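Local structure of exoglucanase A (7CBD) at residues Val92-Pro97 with Ala105-Leu110; Pro242-Ser247 with Ala318-Asn323; Thr254-Ser259 with Thr314-Tyr319. The protein is the catalytic domain of a cellobiohydrolase that hydrolyses beta-1,4-glucosidic linkages of cellulose with inversion of anomeric configuration, releasing cellobiose from non-reducing chain ends. All coordinates share one frame; numbering follows the deposited sequence.

All three contacts belong to the family 6 catalytic domain. Contact 1 comes first along the chain. It sits where strand 87-93 of the central sheet runs out into a loop, close to the predicted proton donor. Contacts 2 and 3 lie far from it, their centres about 36 and 39 Å from that of contact 1, and away from the predicted catalytic residues. Their own centres are about 9 Å apart and they touch. Both use helix 316-323 and share Ala-318 and Tyr-319. Residues 242-247 meet its second half, and residues 254-259 meet its start. Two pieces of the connection between strands 228-231 and 291-295 thus pack on one short helix, which comes after strand 291-295.

Contact 1 of 3, residues Val92-Pro97 with Ala105-Leu110; sequences VIYDLP and ASNGEL
Asp-95 and Leu-110 bury the most surface here, in the long loop between strand 87-93 and helix 114-132 of the family 6 alpha/beta barrel. Residues 94-97 leave the end of the strand, and residues 107-110 pass beside them at a steep angle. Leu-110 points its side chain at the first segment. Its CD1 packs 3.4 Å from Asp-95 O, and Tyr-120 of helix 114-132 also touches this leucine. The backbone of Leu-110 bonds to Gly-98, just past Pro-97. Pro-97 CA makes a CA-H...O contact with Leu-110 O, at 3.4 Å and 143° at the hydrogen.

The Asp-95 side chain turns so that CG is anti to the backbone N (chi1 -154°). This brings its carboxylate across the Glu-109 side chain. The two side chains run nearly at right angles, and the carboxylate planes are 53° apart. Asp-95 OD2 and Glu-109 OE2 are only 2.6 Å apart. So short a gap between two acids suggests that one of them holds a proton. Glu-109 OE2 also accepts from Ile-57 N. The other oxygen, Asp-95 OD1, faces water. Water 3 gives a proton to Asp-95 OD1 at 3.0 Å and accepts from Glu-109 N at 2.8 Å. Water 2 accepts from Leu-110 N.

Tyr-94 places the contact near the active site. Its side chain is about 5 Å from that of Asp-149, the predicted proton donor. The Tyr-94 hydroxyl is hydrogen-bonded to Asp-100, and Asn-107 OD1 accepts from Arg-99. Water 1 bridges Tyr-94 and Asn-107, in the plane of the tyrosine ring at its edge. It donates to Tyr-94 OH at 3.0 Å and to Asn-107 OD1 at 3.2 Å.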
# COMPACT_ATOMS: atom_id res chain seq x y z
N VAL A 92 2.97 -7.27 6.31
CA VAL A 92 3.15 -5.85 6.59
C VAL A 92 3.54 -5.65 8.05
O VAL A 92 2.81 -6.05 8.96
CB VAL A 92 1.92 -5.00 6.24
CG1 VAL A 92 2.31 -3.52 6.24
CG2 VAL A 92 1.37 -5.41 4.89
N ILE A 93 4.69 -5.01 8.24
CA ILE A 93 5.21 -4.62 9.55
C ILE A 93 4.73 -3.18 9.77
O ILE A 93 5.09 -2.28 9.01
CB ILE A 93 6.74 -4.69 9.54
CG1 ILE A 93 7.22 -6.08 9.08
CG2 ILE A 93 7.33 -4.32 10.89
CD1 ILE A 93 6.73 -7.22 9.95
N TYR A 94 3.87 -2.97 10.77
CA TYR A 94 3.14 -1.71 10.86
C TYR A 94 2.71 -1.43 12.30
O TYR A 94 1.52 -1.47 12.61
CB TYR A 94 1.91 -1.74 9.94
CG TYR A 94 1.16 -0.42 9.75
CD1 TYR A 94 1.84 0.77 9.51
CD2 TYR A 94 -0.23 -0.39 9.76
CE1 TYR A 94 1.15 1.96 9.31
CE2 TYR A 94 -0.92 0.78 9.57
CZ TYR A 94 -0.23 1.96 9.34
OH TYR A 94 -0.95 3.12 9.14
N ASP A 95 3.68 -1.14 13.18
CA ASP A 95 3.31 -0.82 14.55
C ASP A 95 4.31 0.10 15.24
O ASP A 95 4.46 0.03 16.47
CB ASP A 95 3.09 -2.09 15.38
CG ASP A 95 2.14 -1.88 16.55
OD1 ASP A 95 1.38 -0.87 16.56
OD2 ASP A 95 2.15 -2.74 17.45
N LEU A 96 4.97 1.00 14.50
CA LEU A 96 6.00 1.83 15.11
C LEU A 96 5.43 2.66 16.26
O LEU A 96 4.26 3.08 16.23
CB LEU A 96 6.60 2.81 14.11
CG LEU A 96 7.71 2.25 13.24
CD1 LEU A 96 7.96 3.17 12.07
CD2 LEU A 96 8.98 2.00 14.01
N PRO A 97 6.24 2.95 17.28
CA PRO A 97 5.85 3.97 18.26
C PRO A 97 5.54 5.27 17.54
O PRO A 97 6.25 5.67 16.61
CB PRO A 97 7.09 4.10 19.16
CG PRO A 97 7.83 2.81 18.95
CD PRO A 97 7.60 2.44 17.53
N ALA A 105 -4.81 12.65 15.32
CA ALA A 105 -5.35 11.55 16.08
C ALA A 105 -4.14 10.73 16.52
O ALA A 105 -3.06 10.82 15.90
CB ALA A 105 -6.16 10.65 15.21
N SER A 106 -4.35 9.93 17.55
CA SER A 106 -3.35 8.98 18.03
C SER A 106 -3.70 7.63 17.42
O SER A 106 -4.45 6.83 18.00
CB SER A 106 -3.34 8.94 19.56
OG SER A 106 -3.15 10.23 20.09
N ASN A 107 -3.16 7.37 16.23
CA ASN A 107 -3.55 6.19 15.47
C ASN A 107 -2.78 4.93 15.88
O ASN A 107 -3.32 3.83 15.78
CB ASN A 107 -3.39 6.44 13.97
CG ASN A 107 -4.06 5.38 13.13
OD1 ASN A 107 -3.43 4.74 12.30
ND2 ASN A 107 -5.36 5.19 13.35
N GLY A 108 -1.54 5.07 16.34
CA GLY A 108 -0.73 3.92 16.70
C GLY A 108 -0.92 3.53 18.16
O GLY A 108 -1.00 4.39 19.04
N GLU A 109 -0.99 2.22 18.41
CA GLU A 109 -1.19 1.73 19.77
C GLU A 109 0.02 1.96 20.67
O GLU A 109 -0.14 1.99 21.89
CB GLU A 109 -1.56 0.25 19.77
CG GLU A 109 -0.43 -0.66 19.34
CD GLU A 109 -0.82 -2.13 19.31
OE1 GLU A 109 -1.99 -2.45 19.58
OE2 GLU A 109 0.06 -2.96 19.01
N LEU A 110 1.22 2.12 20.11
CA LEU A 110 2.40 2.33 20.94
C LEU A 110 2.75 3.81 20.96
O LEU A 110 2.90 4.42 19.88
CB LEU A 110 3.59 1.54 20.39
CG LEU A 110 3.42 0.02 20.38
CD1 LEU A 110 4.66 -0.65 19.80
CD2 LEU A 110 3.11 -0.50 21.78
O HOH W 1 -3.95 3.06 9.63
O HOH W 2 1.94 1.87 17.25
O HOH W 3 -1.22 0.50 16.25

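Contact 2 of 3, residues Pro242-Ser247 with Ala318-Asn323; sequences PLLSDS and AYVDAN
Leu-244 inserts its two methyls among Tyr-319, Val-320 and Asn-323, packing a loop onto the last turn of helix 316-323. The loop follows strand 228-231 of the barrel sheet, and the contact is structural packing away from the predicted catalytic residues.

The apolar part is mostly Leu-244. With CG beside the backbone N (chi1 -59°), the two methyls reach down to the helix. CD2 meets CE2 of Tyr-319 at 3.5 Å and also the CB of Asn-323. Leu-244 CD1 turns to Val-320, 4.0 Å from its O and 4.3 Å from its CG1. Without the two methyls, as with an alanine here, a gap is likely to open beside Tyr-319 CE2, Val-320 and Asn-323 CB.

Leu-243 packs carbon against a carbonyl oxygen. It crosses Asn-323 at about a right angle, with its CB 3.6 Å from Asn-323 O.

Asn-323 ND2 lies over the centre of the Tyr-319 ring, 3.4 Å above the plane, and makes a weak bond to Tyr-319 O. Its OD1 accepts from Thr-311 N.

Two waters join the segments. Water 5 donates to Asn-323 O and accepts from Leu-244 N. Water 4 donates to Leu-243 O at 2.7 Å and lies 2.7 Å from Tyr-319 OH, in the ring plane.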
# COMPACT_ATOMS: atom_id res chain seq x y z
N PRO A 242 -2.72 7.74 -18.42
CA PRO A 242 -2.54 7.47 -19.85
C PRO A 242 -2.69 8.69 -20.74
O PRO A 242 -2.05 8.76 -21.80
CB PRO A 242 -3.64 6.44 -20.15
CG PRO A 242 -4.68 6.70 -19.09
CD PRO A 242 -3.90 7.07 -17.86
N LEU A 243 -3.54 9.63 -20.36
CA LEU A 243 -3.76 10.83 -21.17
C LEU A 243 -2.79 11.94 -20.79
O LEU A 243 -2.38 12.71 -21.66
CB LEU A 243 -5.21 11.29 -21.03
CG LEU A 243 -6.27 10.23 -21.36
CD1 LEU A 243 -7.68 10.80 -21.18
CD2 LEU A 243 -6.10 9.67 -22.77
N LEU A 244 -2.38 11.99 -19.53
CA LEU A 244 -1.41 12.98 -19.06
C LEU A 244 -0.03 12.34 -18.94
O LEU A 244 0.55 12.25 -17.85
CB LEU A 244 -1.88 13.57 -17.73
CG LEU A 244 -3.25 14.26 -17.74
CD1 LEU A 244 -3.65 14.70 -16.34
CD2 LEU A 244 -3.24 15.45 -18.69
N SER A 245 0.48 11.88 -20.08
CA SER A 245 1.71 11.09 -20.11
C SER A 245 2.97 11.94 -20.16
O SER A 245 4.07 11.38 -20.11
CB SER A 245 1.68 10.14 -21.32
OG SER A 245 1.66 10.89 -22.52
N ASP A 246 2.84 13.26 -20.26
CA ASP A 246 3.99 14.15 -20.38
C ASP A 246 3.82 15.25 -19.33
O ASP A 246 3.15 16.25 -19.58
CB ASP A 246 4.05 14.73 -21.79
CG ASP A 246 5.18 15.73 -21.98
OD1 ASP A 246 5.26 16.29 -23.09
OD2 ASP A 246 5.97 15.96 -21.04
N SER A 247 4.46 15.08 -18.17
CA SER A 247 4.28 16.05 -17.10
C SER A 247 5.02 17.36 -17.36
O SER A 247 4.87 18.30 -16.56
CB SER A 247 4.70 15.46 -15.76
OG SER A 247 6.08 15.12 -15.77
N ALA A 318 -8.67 22.99 -16.40
CA ALA A 318 -9.70 22.25 -17.12
C ALA A 318 -9.08 21.07 -17.85
O ALA A 318 -9.66 19.97 -17.88
CB ALA A 318 -10.43 23.17 -18.09
N TYR A 319 -7.91 21.27 -18.45
CA TYR A 319 -7.23 20.19 -19.16
C TYR A 319 -6.89 19.05 -18.21
O TYR A 319 -7.16 17.88 -18.50
CB TYR A 319 -5.96 20.73 -19.82
CG TYR A 319 -5.24 19.73 -20.69
CD1 TYR A 319 -5.60 19.55 -22.02
CD2 TYR A 319 -4.18 18.98 -20.19
CE1 TYR A 319 -4.93 18.64 -22.82
CE2 TYR A 319 -3.50 18.07 -20.98
CZ TYR A 319 -3.88 17.91 -22.31
OH TYR A 319 -3.23 17.01 -23.12
N VAL A 320 -6.26 19.38 -17.08
CA VAL A 320 -5.88 18.34 -16.13
C VAL A 320 -7.11 17.67 -15.55
O VAL A 320 -7.18 16.44 -15.45
CB VAL A 320 -4.94 18.91 -15.05
CG1 VAL A 320 -4.85 17.97 -13.86
CG2 VAL A 320 -3.56 19.17 -15.65
N ASP A 321 -8.12 18.46 -15.17
CA ASP A 321 -9.28 17.89 -14.49
C ASP A 321 -10.12 17.02 -15.42
O ASP A 321 -10.76 16.07 -14.96
CB ASP A 321 -10.11 19.00 -13.85
CG ASP A 321 -9.41 19.65 -12.66
OD1 ASP A 321 -8.40 19.07 -12.17
OD2 ASP A 321 -9.86 20.73 -12.22
N ALA A 322 -10.13 17.31 -16.72
CA ALA A 322 -10.87 16.47 -17.65
C ALA A 322 -10.11 15.21 -18.03
O ALA A 322 -10.72 14.21 -18.40
CB ALA A 322 -11.22 17.26 -18.92
N ASN A 323 -8.78 15.24 -17.94
CA ASN A 323 -7.95 14.18 -18.51
C ASN A 323 -7.28 13.28 -17.48
O ASN A 323 -6.75 12.23 -17.87
CB ASN A 323 -6.92 14.78 -19.47
CG ASN A 323 -7.56 15.35 -20.71
OD1 ASN A 323 -8.39 14.71 -21.34
ND2 ASN A 323 -7.18 16.57 -21.07
O HOH W 4 -1.49 15.23 -22.21
O HOH W 5 -4.57 10.44 -17.86

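Contact 3 of 3, residues Thr254-Ser259 with Thr314-Tyr319; sequences TPIRSS and TDVNAY
Pro-255 O is gripped twice by one residue, while Val-316 CG1 packs nearby. Ser-258 OG donates to Pro-255 O at 2.7 Å, in the carbonyl plane with a C=O...donor angle of 157°. Ser-258 N donates to the same oxygen at 3.0 Å. The pattern repeats one residue on. Ser-259 OG reaches Ile-256 O at 2.8 Å, almost in line with the carbonyl bond, beyond its oxygen, and Ser-259 N is the second donor. These paired bonds hold the 3-10 turn at residues 256-258 closed.

Val-316 is the main apolar residue from the other segment. Its side chain points at the turn. A chi1 of -59° puts CG1 opposite the carbonyl carbon and sets that methyl against Thr-254. Val-316 CG1 is 3.5 Å from Thr-254 O and 3.6 Å from Thr-254 CG2, and the two side chains cross nearly perpendicular. Ile-256 adds its CG2, which lies 4.0 Å from CD2 of Tyr-319. Ile-256 also touches Ile-251 of the paired strand 250-251.

At the other end of the turn, Asn-317 lays its OD1 against Ser-259. Asn-317 OD1 lies 3.5 Å from Ser-259 CA and accepts a bond from Lys-260 N. Its ND2 donates to water 7, which in turn donates to Ser-258 O. The amide thus has a partner for each of its two ends.

The helix starts at Val-316, with Asp-315 as N-cap. Asp-315 OD2 accepts from Ala-318 N at 2.9 Å with a fairly straight angle of 165°. The Ala-318 N-H meets it on the anti side, slightly out of the carboxylate plane. This is structural packing in the family 6 domain, away from the predicted catalytic residues: a side-chain-capped helix start, packed by its first turn against a 3-10 turn that follows a short, weakly bonded beta hairpin (250-251 with 254-255).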
# COMPACT_ATOMS: atom_id res chain seq x y z
N THR A 254 2.02 27.73 -20.18
CA THR A 254 1.65 27.39 -18.81
C THR A 254 1.84 25.89 -18.61
O THR A 254 1.20 25.08 -19.31
CB THR A 254 0.21 27.79 -18.49
OG1 THR A 254 0.03 29.17 -18.80
CG2 THR A 254 -0.09 27.58 -17.02
N PRO A 255 2.71 25.47 -17.69
CA PRO A 255 2.92 24.02 -17.48
C PRO A 255 1.68 23.38 -16.87
O PRO A 255 1.11 23.90 -15.91
CB PRO A 255 4.11 23.98 -16.51
CG PRO A 255 4.76 25.35 -16.61
CD PRO A 255 3.62 26.29 -16.88
N ILE A 256 1.27 22.24 -17.43
CA ILE A 256 0.14 21.54 -16.83
C ILE A 256 0.44 21.08 -15.41
O ILE A 256 -0.49 20.92 -14.61
CB ILE A 256 -0.40 20.38 -17.71
CG1 ILE A 256 0.60 19.22 -17.79
CG2 ILE A 256 -0.80 20.91 -19.09
CD1 ILE A 256 -0.01 17.92 -18.31
N ARG A 257 1.71 20.89 -15.07
CA ARG A 257 2.04 20.51 -13.69
C ARG A 257 1.71 21.61 -12.69
O ARG A 257 1.56 21.32 -11.50
CB ARG A 257 3.51 20.09 -13.57
CG ARG A 257 4.49 21.23 -13.80
CD ARG A 257 5.94 20.79 -13.63
NE ARG A 257 6.90 21.85 -13.95
CZ ARG A 257 7.70 22.43 -13.05
NH1 ARG A 257 7.67 22.06 -11.78
NH2 ARG A 257 8.53 23.39 -13.43
N SER A 258 1.56 22.86 -13.15
CA SER A 258 1.17 23.94 -12.26
C SER A 258 -0.32 23.95 -11.94
O SER A 258 -0.77 24.82 -11.19
CB SER A 258 1.58 25.29 -12.85
OG SER A 258 0.75 25.65 -13.93
N SER A 259 -1.08 23.01 -12.49
CA SER A 259 -2.48 22.86 -12.15
C SER A 259 -2.66 22.67 -10.65
O SER A 259 -1.77 22.20 -9.93
CB SER A 259 -3.07 21.65 -12.88
OG SER A 259 -2.37 20.46 -12.53
N THR A 314 -7.74 25.00 -23.47
CA THR A 314 -6.72 26.03 -23.39
C THR A 314 -6.32 26.35 -21.96
O THR A 314 -5.32 27.05 -21.75
CB THR A 314 -7.21 27.32 -24.08
OG1 THR A 314 -8.42 27.77 -23.47
CG2 THR A 314 -7.46 27.07 -25.56
N ASP A 315 -7.07 25.86 -20.98
CA ASP A 315 -6.86 26.16 -19.57
C ASP A 315 -6.26 24.94 -18.89
O ASP A 315 -6.80 23.84 -19.02
CB ASP A 315 -8.21 26.50 -18.93
CG ASP A 315 -8.10 26.75 -17.45
OD1 ASP A 315 -7.67 27.86 -17.07
OD2 ASP A 315 -8.42 25.85 -16.66
N VAL A 316 -5.15 25.13 -18.16
CA VAL A 316 -4.42 23.97 -17.64
C VAL A 316 -5.25 23.20 -16.62
O VAL A 316 -5.18 21.97 -16.55
CB VAL A 316 -3.01 24.32 -17.13
CG1 VAL A 316 -2.15 24.92 -18.23
CG2 VAL A 316 -3.05 25.20 -15.90
N ASN A 317 -6.05 23.90 -15.81
CA ASN A 317 -6.83 23.20 -14.80
C ASN A 317 -7.97 22.40 -15.43
O ASN A 317 -8.21 21.25 -15.05
CB ASN A 317 -7.35 24.18 -13.75
CG ASN A 317 -6.32 24.47 -12.70
OD1 ASN A 317 -5.91 23.58 -11.96
ND2 ASN A 317 -5.86 25.72 -12.64
N ALA A 318 -8.67 22.99 -16.40
CA ALA A 318 -9.70 22.25 -17.12
C ALA A 318 -9.08 21.07 -17.85
O ALA A 318 -9.66 19.97 -17.88
CB ALA A 318 -10.43 23.17 -18.09
N TYR A 319 -7.91 21.27 -18.45
CA TYR A 319 -7.23 20.19 -19.16
C TYR A 319 -6.89 19.05 -18.21
O TYR A 319 -7.16 17.88 -18.50
CB TYR A 319 -5.96 20.73 -19.82
CG TYR A 319 -5.24 19.73 -20.69
CD1 TYR A 319 -5.60 19.55 -22.02
CD2 TYR A 319 -4.18 18.98 -20.19
CE1 TYR A 319 -4.93 18.64 -22.82
CE2 TYR A 319 -3.50 18.07 -20.98
CZ TYR A 319 -3.88 17.91 -22.31
OH TYR A 319 -3.23 17.01 -23.12
O HOH W 6 -2.61 27.82 -20.50
O HOH W 7 -3.21 26.33 -11.60